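Local coordinates for protein sialidase B (Streptococcus pneumoniae serotype 4, PDB 4XJW) that cleaves terminal alpha-2,3-, alpha-2,6- and alpha-2,8-linked sialic acids from oligosaccharides, glycoproteins and glycolipids, and acts as an intramolecular trans-sialidase, at residues Tyr87-Pro92 with Glu127-Thr132; Trp270-Lys275 with Leu641-Val646; Tyr551-Ser556 with Ser573-Arg578. The protein carries 1 engineered substitution. All coordinates share one frame; numbering follows the deposited sequence.

Interaction 1: residues Tyr87-Pro92 with Glu127-Thr132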
loop_
_atom_site.group_PDB
_atom_site.type_symbol
_atom_site.label_atom_id
_atom_site.label_comp_id
_atom_site.label_asym_id
_atom_site.label_seq_id
_atom_site.Cartn_x
_atom_site.Cartn_y
_atom_site.Cartn_z
ATOM N N TYR A 87 -17.522 14.406 21.100
ATOM C CA TYR A 87 -16.568 13.504 20.487
ATOM C C TYR A 87 -16.880 13.315 19.009
ATOM O O TYR A 87 -18.040 13.184 18.617
ATOM C CB TYR A 87 -16.586 12.159 21.203
ATOM C CG TYR A 87 -16.091 12.191 22.630
ATOM C CD1 TYR A 87 -15.098 13.082 23.028
ATOM C CD2 TYR A 87 -16.619 11.324 23.581
ATOM C CE1 TYR A 87 -14.643 13.104 24.339
ATOM C CE2 TYR A 87 -16.166 11.337 24.886
ATOM C CZ TYR A 87 -15.183 12.228 25.260
ATOM O OH TYR A 87 -14.740 12.245 26.563
ATOM N N LEU A 88 -15.833 13.330 18.195
ATOM C CA LEU A 88 -15.946 13.012 16.782
ATOM C C LEU A 88 -14.790 12.083 16.444
ATOM O O LEU A 88 -13.623 12.467 16.577
ATOM C CB LEU A 88 -15.880 14.288 15.933
ATOM C CG LEU A 88 -15.690 14.050 14.429
ATOM C CD1 LEU A 88 -16.936 13.476 13.822
ATOM C CD2 LEU A 88 -15.284 15.332 13.702
ATOM N N PHE A 89 -15.116 10.857 16.036
ATOM C CA PHE A 89 -14.104 9.880 15.619
ATOM C C PHE A 89 -14.418 9.416 14.214
ATOM O O PHE A 89 -15.572 9.157 13.888
ATOM C CB PHE A 89 -14.099 8.660 16.541
ATOM C CG PHE A 89 -13.994 9.007 17.986
ATOM C CD1 PHE A 89 -12.877 9.677 18.463
ATOM C CD2 PHE A 89 -15.009 8.678 18.866
ATOM C CE1 PHE A 89 -12.773 10.015 19.806
ATOM C CE2 PHE A 89 -14.912 9.012 20.207
ATOM C CZ PHE A 89 -13.792 9.679 20.672
ATOM N N SER A 90 -13.392 9.295 13.381
ATOM C CA SER A 90 -13.631 8.887 12.007
ATOM C C SER A 90 -12.362 8.341 11.384
ATOM O O SER A 90 -11.265 8.536 11.913
ATOM C CB SER A 90 -14.138 10.074 11.181
ATOM O OG SER A 90 -13.085 11.003 10.985
ATOM N N ARG A 91 -12.514 7.642 10.263
ATOM C CA ARG A 91 -11.374 7.317 9.434
ATOM C C ARG A 91 -11.760 7.362 7.964
ATOM O O ARG A 91 -12.784 6.801 7.568
ATOM C CB ARG A 91 -10.803 5.938 9.751
ATOM C CG ARG A 91 -9.384 5.795 9.220
ATOM C CD ARG A 91 -8.994 4.325 9.083
ATOM N NE ARG A 91 -9.489 3.737 7.842
ATOM C CZ ARG A 91 -9.201 2.502 7.447
ATOM N NH1 ARG A 91 -8.425 1.737 8.209
ATOM N NH2 ARG A 91 -9.692 2.044 6.295
ATOM N N PRO A 92 -10.928 8.010 7.143
ATOM C CA PRO A 92 -11.144 7.990 5.692
ATOM C C PRO A 92 -11.094 6.570 5.115
ATOM O O PRO A 92 -10.624 5.641 5.795
ATOM C CB PRO A 92 -9.955 8.798 5.162
ATOM C CG PRO A 92 -9.684 9.784 6.280
ATOM C CD PRO A 92 -9.869 8.964 7.528
ATOM N N GLU A 127 -10.950 -3.242 11.729
ATOM C CA GLU A 127 -10.988 -2.202 12.755
ATOM C C GLU A 127 -10.427 -0.910 12.203
ATOM O O GLU A 127 -9.233 -0.817 11.910
ATOM C CB GLU A 127 -10.191 -2.618 13.988
ATOM C CG GLU A 127 -10.343 -1.644 15.140
ATOM C CD GLU A 127 -9.373 -1.917 16.273
ATOM O OE1 GLU A 127 -9.521 -2.957 16.935
ATOM O OE2 GLU A 127 -8.471 -1.083 16.485
ATOM N N VAL A 128 -11.291 0.090 12.047
ATOM C CA VAL A 128 -10.880 1.359 11.430
ATOM C C VAL A 128 -10.554 2.454 12.445
ATOM O O VAL A 128 -9.807 3.382 12.137
ATOM C CB VAL A 128 -11.894 1.862 10.367
ATOM C CG1 VAL A 128 -12.028 0.852 9.204
ATOM C CG2 VAL A 128 -13.247 2.148 10.997
ATOM N N PHE A 129 -11.130 2.357 13.641
ATOM C CA PHE A 129 -10.649 3.153 14.775
ATOM C C PHE A 129 -11.021 2.534 16.109
ATOM O O PHE A 129 -11.981 1.762 16.213
ATOM C CB PHE A 129 -11.040 4.650 14.700
ATOM C CG PHE A 129 -12.530 4.926 14.710
ATOM C CD1 PHE A 129 -13.267 4.870 15.890
ATOM C CD2 PHE A 129 -13.177 5.280 13.527
ATOM C CE1 PHE A 129 -14.640 5.151 15.892
ATOM C CE2 PHE A 129 -14.542 5.568 13.515
ATOM C CZ PHE A 129 -15.269 5.507 14.694
ATOM N N SER A 130 -10.219 2.843 17.116
ATOM C CA SER A 130 -10.500 2.415 18.476
ATOM C C SER A 130 -9.993 3.517 19.384
ATOM O O SER A 130 -8.789 3.755 19.474
ATOM C CB SER A 130 -9.825 1.081 18.787
ATOM O OG SER A 130 -10.349 0.518 19.979
ATOM N N GLU A 131 -10.915 4.218 20.032
ATOM C CA GLU A 131 -10.557 5.408 20.786
ATOM C C GLU A 131 -10.967 5.283 22.243
ATOM O O GLU A 131 -12.150 5.106 22.547
ATOM C CB GLU A 131 -11.240 6.628 20.169
ATOM C CG GLU A 131 -10.903 6.862 18.706
ATOM C CD GLU A 131 -9.593 7.603 18.507
ATOM O OE1 GLU A 131 -8.931 7.916 19.517
ATOM O OE2 GLU A 131 -9.233 7.875 17.340
ATOM N N THR A 132 -9.984 5.367 23.136
ATOM C CA THR A 132 -10.238 5.399 24.573
ATOM C C THR A 132 -10.275 6.842 25.084
ATOM O O THR A 132 -9.448 7.657 24.692
ATOM C CB THR A 132 -9.148 4.618 25.336
ATOM O OG1 THR A 132 -9.026 3.308 24.772
ATOM C CG2 THR A 132 -9.494 4.507 26.815
HETATM O O HOH W 1 -10.594 9.935 14.963
#
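Phe89, Phe129 and Glu131 form a chain of CH-pi contacts at one end of this contact. The CB of Phe89 lies over one face of the Phe129 ring, 3.9 Å from the ring centroid and displaced toward the rim, with CE1 of Phe129 as its closest atom. Glu131 in turn sets its own CB over a face of the Phe89 ring, also 3.9 Å from the centroid. A bend at chi2 (-83°) carries the glutamate across the ring at a slant, with CG 3.4 Å from Phe89 CD1 and the carboxylate almost parallel to the aromatic plane, 14° from it.

No hydrogen bond joins the two strands, as befits their places in separate sheets of the concanavalin-like beta-sandwich of the N-terminal domain. Strand 85-91 is the edge of one sheet, beside strand 74-80, and strand 126-132 pairs with 118-123 in the other. The axes of the short strand segments come within 6.5 Å and run roughly antiparallel. Val128 and Phe129 both face Met121 in a classic beta bulge, and both residues start their side chains toward 87-92.

Van der Waals packing continues at Val128, whose CG1 sits over the centre of the flat Arg91 guanidinium, 3.7 Å from CZ. Hydrogen bonds fix the rotation of that group: NE donates to Pro92 O at 3.0 Å, close to the guanidinium plane, while NH2 binds Ala93 O and NH1 binds Ser644 O.

One water adds a thin polar bridge, accepting from Ser90 N at 3.3 Å and donating weakly to Glu131 OE2.

Interaction 2: residues Trp270-Lys275 with Leu641-Val646; sequences WPRDNK and LHLSNV
Trp270 meets His642 edge-to-face where two long loops of the sialidase beta-propeller pack together: one joins strands 255-256 and 286-294, the other strands 626-631 and 647-652. The five-membered ring of the tryptophan turns its CD1 edge onto the imidazole face, CD1 lying 3.5 Å from His642 NE2 with the planes at 68°. Trp270 CB adds a CH-pi contact over the same ring, and Leu641 CB closes the opposite face over its centre, holding the imidazole between them. Outside the pair, Trp270 NE1 is hydrogen-bonded to Ser279 O and His642 NE2 to Lys277 O.

The direct hydrogen bonds all come from Arg272. Its chain bends at chi3 (66°) and presents the guanidinium side-on, with NE at 2.8 Å and NH2 at 2.9 Å from Leu641 O. That oxygen lies nearly in the guanidinium plane, and NH2 approaches it on a lone pair. A second carbonyl, Asn639 O, also accepts from NH2. Leu643 CD2 covers one face of the group.

A water ties the backbones together, donating to Trp270 O and to His642 O, each at 2.7 Å. Pro271 O is less well served: buried here without any hydrogen-bond partner in the model, it lies 3.2 Å from His642 CD2.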
loop_
_atom_site.group_PDB
_atom_site.type_symbol
_atom_site.label_atom_id
_atom_site.label_comp_id
_atom_site.label_asym_id
_atom_site.label_seq_id
_atom_site.Cartn_x
_atom_site.Cartn_y
_atom_site.Cartn_z
ATOM N N TRP A 270 0.364 4.886 14.199
ATOM C CA TRP A 270 0.991 6.149 13.838
ATOM C C TRP A 270 -0.038 7.264 13.937
ATOM O O TRP A 270 -1.158 7.125 13.448
ATOM C CB TRP A 270 1.569 6.077 12.422
ATOM C CG TRP A 270 2.899 6.758 12.322
ATOM C CD1 TRP A 270 3.176 7.960 11.716
ATOM C CD2 TRP A 270 4.118 6.314 12.911
ATOM N NE1 TRP A 270 4.504 8.261 11.865
ATOM C CE2 TRP A 270 5.107 7.268 12.592
ATOM C CE3 TRP A 270 4.482 5.183 13.653
ATOM C CZ2 TRP A 270 6.442 7.123 13.006
ATOM C CZ3 TRP A 270 5.789 5.043 14.053
ATOM C CH2 TRP A 270 6.755 6.007 13.737
ATOM N N PRO A 271 0.337 8.383 14.572
ATOM C CA PRO A 271 -0.616 9.479 14.788
ATOM C C PRO A 271 -1.140 10.097 13.486
ATOM O O PRO A 271 -0.380 10.270 12.516
ATOM C CB PRO A 271 0.195 10.495 15.613
ATOM C CG PRO A 271 1.635 10.173 15.323
ATOM C CD PRO A 271 1.676 8.676 15.115
ATOM N N ARG A 272 -2.436 10.413 13.484
ATOM C CA ARG A 272 -3.114 10.986 12.320
ATOM C C ARG A 272 -3.499 12.462 12.514
ATOM O O ARG A 272 -4.086 13.076 11.631
ATOM C CB ARG A 272 -4.351 10.156 11.963
ATOM C CG ARG A 272 -4.098 8.639 11.909
ATOM C CD ARG A 272 -5.193 7.879 11.137
ATOM N NE ARG A 272 -5.131 8.284 9.738
ATOM C CZ ARG A 272 -5.955 9.175 9.187
ATOM N NH1 ARG A 272 -6.961 9.668 9.887
ATOM N NH2 ARG A 272 -5.792 9.552 7.926
ATOM N N ASP A 273 -3.182 13.043 13.668
ATOM C CA ASP A 273 -3.498 14.461 13.895
ATOM C C ASP A 273 -2.578 15.396 13.114
ATOM O O ASP A 273 -1.509 14.996 12.669
ATOM C CB ASP A 273 -3.387 14.771 15.372
ATOM C CG ASP A 273 -1.988 14.600 15.872
ATOM O OD1 ASP A 273 -1.622 13.434 16.173
ATOM O OD2 ASP A 273 -1.247 15.611 15.942
ATOM N N ASN A 274 -2.972 16.662 12.991
ATOM C CA ASN A 274 -2.196 17.602 12.189
ATOM C C ASN A 274 -0.896 18.117 12.816
ATOM O O ASN A 274 -0.116 18.781 12.139
ATOM C CB ASN A 274 -3.057 18.789 11.719
ATOM C CG ASN A 274 -4.090 18.387 10.689
ATOM O OD1 ASN A 274 -3.955 17.360 10.014
ATOM N ND2 ASN A 274 -5.136 19.193 10.563
ATOM N N LYS A 275 -0.661 17.853 14.098
ATOM C CA LYS A 275 0.638 18.205 14.668
ATOM C C LYS A 275 1.672 17.103 14.413
ATOM O O LYS A 275 2.813 17.379 14.038
ATOM C CB LYS A 275 0.553 18.535 16.171
ATOM C CG LYS A 275 1.914 18.873 16.781
ATOM C CD LYS A 275 1.844 19.204 18.282
ATOM C CE LYS A 275 2.164 17.985 19.150
ATOM N NZ LYS A 275 0.944 17.315 19.684
ATOM N N LEU A 641 -3.220 9.652 5.337
ATOM C CA LEU A 641 -1.991 9.000 5.787
ATOM C C LEU A 641 -2.315 7.977 6.858
ATOM O O LEU A 641 -3.294 8.121 7.595
ATOM C CB LEU A 641 -1.039 10.029 6.396
ATOM C CG LEU A 641 -0.651 11.177 5.471
ATOM C CD1 LEU A 641 0.150 12.179 6.263
ATOM C CD2 LEU A 641 0.175 10.652 4.320
ATOM N N HIS A 642 -1.507 6.922 6.927
ATOM C CA HIS A 642 -1.500 6.021 8.086
ATOM C C HIS A 642 -2.824 5.291 8.309
ATOM O O HIS A 642 -3.364 5.277 9.431
ATOM C CB HIS A 642 -1.085 6.776 9.363
ATOM C CG HIS A 642 0.058 7.727 9.151
ATOM N ND1 HIS A 642 1.127 7.432 8.329
ATOM C CD2 HIS A 642 0.258 8.986 9.604
ATOM C CE1 HIS A 642 1.952 8.468 8.306
ATOM N NE2 HIS A 642 1.459 9.418 9.083
ATOM N N LEU A 643 -3.329 4.675 7.241
ATOM C CA LEU A 643 -4.535 3.858 7.313
ATOM C C LEU A 643 -4.136 2.405 7.245
ATOM O O LEU A 643 -3.290 2.040 6.423
ATOM C CB LEU A 643 -5.484 4.161 6.151
ATOM C CG LEU A 643 -5.860 5.626 5.911
ATOM C CD1 LEU A 643 -6.708 5.771 4.656
ATOM C CD2 LEU A 643 -6.571 6.222 7.109
ATOM N N SER A 644 -4.767 1.591 8.085
ATOM C CA SER A 644 -4.509 0.158 8.077
ATOM C C SER A 644 -5.497 -0.633 7.219
ATOM O O SER A 644 -6.687 -0.301 7.121
ATOM C CB SER A 644 -4.500 -0.379 9.499
ATOM O OG SER A 644 -3.430 0.181 10.227
ATOM N N ASN A 645 -4.982 -1.685 6.588
ATOM C CA ASN A 645 -5.804 -2.652 5.859
ATOM C C ASN A 645 -6.592 -2.035 4.715
ATOM O O ASN A 645 -7.772 -2.353 4.499
ATOM C CB ASN A 645 -6.725 -3.414 6.824
ATOM C CG ASN A 645 -5.974 -4.370 7.715
ATOM O OD1 ASN A 645 -4.749 -4.449 7.666
ATOM N ND2 ASN A 645 -6.708 -5.102 8.552
ATOM N N VAL A 646 -5.913 -1.165 3.970
ATOM C CA VAL A 646 -6.479 -0.560 2.764
ATOM C C VAL A 646 -5.929 -1.167 1.467
ATOM O O VAL A 646 -6.485 -0.924 0.400
ATOM C CB VAL A 646 -6.306 0.967 2.759
ATOM C CG1 VAL A 646 -7.223 1.600 3.812
ATOM C CG2 VAL A 646 -4.828 1.341 3.003
HETATM O O HOH W 2 -2.568 5.234 12.043
#

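Interaction 3: residues Tyr551-Ser556 with Ser573-Arg578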
loop_
_atom_site.group_PDB
_atom_site.type_symbol
_atom_site.label_atom_id
_atom_site.label_comp_id
_atom_site.label_asym_id
_atom_site.label_seq_id
_atom_site.Cartn_x
_atom_site.Cartn_y
_atom_site.Cartn_z
ATOM N N TYR A 551 0.431 15.110 -10.792
ATOM C CA TYR A 551 1.568 14.397 -10.218
ATOM C C TYR A 551 1.607 12.928 -10.665
ATOM O O TYR A 551 2.669 12.304 -10.647
ATOM C CB TYR A 551 1.591 14.519 -8.692
ATOM C CG TYR A 551 0.275 14.177 -8.040
ATOM C CD1 TYR A 551 -0.062 12.851 -7.745
ATOM C CD2 TYR A 551 -0.649 15.168 -7.740
ATOM C CE1 TYR A 551 -1.272 12.539 -7.148
ATOM C CE2 TYR A 551 -1.867 14.863 -7.147
ATOM C CZ TYR A 551 -2.176 13.544 -6.855
ATOM O OH TYR A 551 -3.385 13.248 -6.270
ATOM N N GLY A 552 0.464 12.400 -11.079
ATOM C CA GLY A 552 0.404 11.040 -11.631
ATOM C C GLY A 552 0.318 9.938 -10.590
ATOM O O GLY A 552 0.462 10.194 -9.397
ATOM N N THR A 553 0.106 8.705 -11.069
ATOM C CA THR A 553 0.037 7.505 -10.223
ATOM C C THR A 553 0.590 6.330 -11.013
ATOM O O THR A 553 0.466 6.296 -12.229
ATOM C CB THR A 553 -1.435 7.186 -9.808
ATOM O OG1 THR A 553 -1.986 8.323 -9.125
ATOM C CG2 THR A 553 -1.500 6.012 -8.856
ATOM N N GLN A 554 1.206 5.372 -10.319
ATOM C CA GLN A 554 1.650 4.136 -10.939
ATOM C C GLN A 554 0.501 3.530 -11.754
ATOM O O GLN A 554 -0.671 3.589 -11.344
ATOM C CB GLN A 554 2.100 3.153 -9.853
ATOM C CG GLN A 554 2.703 1.841 -10.384
ATOM C CD GLN A 554 2.273 0.618 -9.590
ATOM O OE1 GLN A 554 1.351 0.677 -8.782
ATOM N NE2 GLN A 554 2.948 -0.501 -9.817
ATOM N N VAL A 555 0.845 2.972 -12.920
ATOM C CA VAL A 555 -0.101 2.226 -13.743
ATOM C C VAL A 555 0.447 0.811 -13.884
ATOM O O VAL A 555 1.637 0.610 -14.185
ATOM C CB VAL A 555 -0.297 2.874 -15.143
ATOM C CG1 VAL A 555 1.039 3.114 -15.830
ATOM C CG2 VAL A 555 -1.195 2.030 -16.028
ATOM N N SER A 556 -0.400 -0.179 -13.644
ATOM C CA SER A 556 0.026 -1.555 -13.880
ATOM C C SER A 556 -0.609 -2.036 -15.175
ATOM O O SER A 556 -1.622 -1.479 -15.617
ATOM C CB SER A 556 -0.301 -2.452 -12.693
ATOM O OG SER A 556 -1.653 -2.352 -12.278
ATOM N N SER A 573 -4.438 -0.920 -15.283
ATOM C CA SER A 573 -5.071 -0.580 -14.006
ATOM C C SER A 573 -4.518 0.759 -13.525
ATOM O O SER A 573 -3.301 0.930 -13.454
ATOM C CB SER A 573 -4.770 -1.665 -12.973
ATOM O OG SER A 573 -5.026 -1.222 -11.661
ATOM N N THR A 574 -5.410 1.687 -13.176
ATOM C CA THR A 574 -5.016 3.048 -12.818
ATOM C C THR A 574 -6.218 3.775 -12.263
ATOM O O THR A 574 -7.350 3.452 -12.620
ATOM C CB THR A 574 -4.509 3.812 -14.076
ATOM O OG1 THR A 574 -4.252 5.188 -13.749
ATOM C CG2 THR A 574 -5.531 3.747 -15.197
ATOM N N PRO A 575 -5.988 4.781 -11.400
ATOM C CA PRO A 575 -7.059 5.753 -11.171
ATOM C C PRO A 575 -7.375 6.461 -12.491
ATOM O O PRO A 575 -6.482 6.687 -13.318
ATOM C CB PRO A 575 -6.422 6.739 -10.187
ATOM C CG PRO A 575 -4.937 6.620 -10.440
ATOM C CD PRO A 575 -4.758 5.134 -10.674
ATOM N N ASN A 576 -8.635 6.806 -12.693
ATOM C CA ASN A 576 -8.996 7.630 -13.849
ATOM C C ASN A 576 -9.652 8.882 -13.321
ATOM O O ASN A 576 -10.875 8.937 -13.155
ATOM C CB ASN A 576 -9.949 6.872 -14.777
ATOM C CG ASN A 576 -10.139 7.566 -16.116
ATOM O OD1 ASN A 576 -9.793 8.734 -16.283
ATOM N ND2 ASN A 576 -10.699 6.843 -17.079
ATOM N N SER A 577 -8.818 9.873 -13.021
ATOM C CA SER A 577 -9.272 11.102 -12.363
ATOM C C SER A 577 -8.237 12.188 -12.567
ATOM O O SER A 577 -7.042 11.926 -12.471
ATOM C CB SER A 577 -9.466 10.865 -10.855
ATOM O OG SER A 577 -9.720 12.095 -10.177
ATOM N N ARG A 578 -8.690 13.411 -12.853
ATOM C CA ARG A 578 -7.785 14.558 -12.950
ATOM C C ARG A 578 -7.532 15.182 -11.586
ATOM O O ARG A 578 -6.677 16.058 -11.444
ATOM C CB ARG A 578 -8.364 15.638 -13.867
ATOM C CG ARG A 578 -8.508 15.243 -15.309
ATOM C CD ARG A 578 -9.130 16.375 -16.116
ATOM N NE ARG A 578 -8.499 16.508 -17.423
ATOM C CZ ARG A 578 -8.897 17.363 -18.357
ATOM N NH1 ARG A 578 -9.934 18.158 -18.130
ATOM N NH2 ARG A 578 -8.259 17.420 -19.518
#
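Thr553 leans on the ring of Pro575 with three side-chain atoms. CB is nearest to Pro575 CG at 3.6 Å. From there the methyl CG2, anti to the backbone N, lies against CG and CD of the same proline, with CD 3.8 Å away. The other branch, OG1, stands beside the backbone N (chi1 -57°), passes 3.7 Å from Pro575 CG and hydrogen-bonds Arg581 NE. One short side chain thus gives its carbon side to the proline and its oxygen to an arginine.

Further along, 551-556 runs into an antiparallel blade of the beta-propeller just where strand 569-575 leaves it. Ser556 and Ser573 form a hydrogen-bonded antiparallel pair: Ser573 N donates to Ser556 O at 2.9 Å, and Ser556 N to Ser573 O at 3.1 Å. Val555 CA lies 3.5 Å from Ser573 O in a CA-H...O contact, so that this carbonyl is approached by two residues. On the face carrying both serine side chains, Ser556 OG lies 3.3 Å from Ser573 CB, and Ser616 is the main polar partner of both hydroxyls. Thr574 OG1 donates to Pro575 O at 2.7 Å, a bond within its own segment that spans neighbouring residues.

Arg581 and Arg519 probably bind substrate, as in related sialidases; Gly552 O holds Arg581 NH2, next to the NE held by Thr553, and Tyr551 O binds Arg519 NE. The contact is therefore consistent with a second shell that orients the arginines of the sialidase active site.

From the N terminus, interaction 1 comes first, closing a loop of 34 residues and joining the edges of two sheets in the N-terminal sandwich domain. It is complete before interaction 2 opens. That second contact spans 365 intervening residues, bringing a loop after strand 255-256 to one ahead of strand 647-652 and so tying early and late parts of the propeller together. Interaction 3 is nested within this span and closes 16 residues inside a single blade; its nearest atoms are about 11 Å from interaction 2. No loops cross. Interactions 1 and 2 touch directly: Arg91 packs on Leu643 and Val646, joining sandwich to propeller.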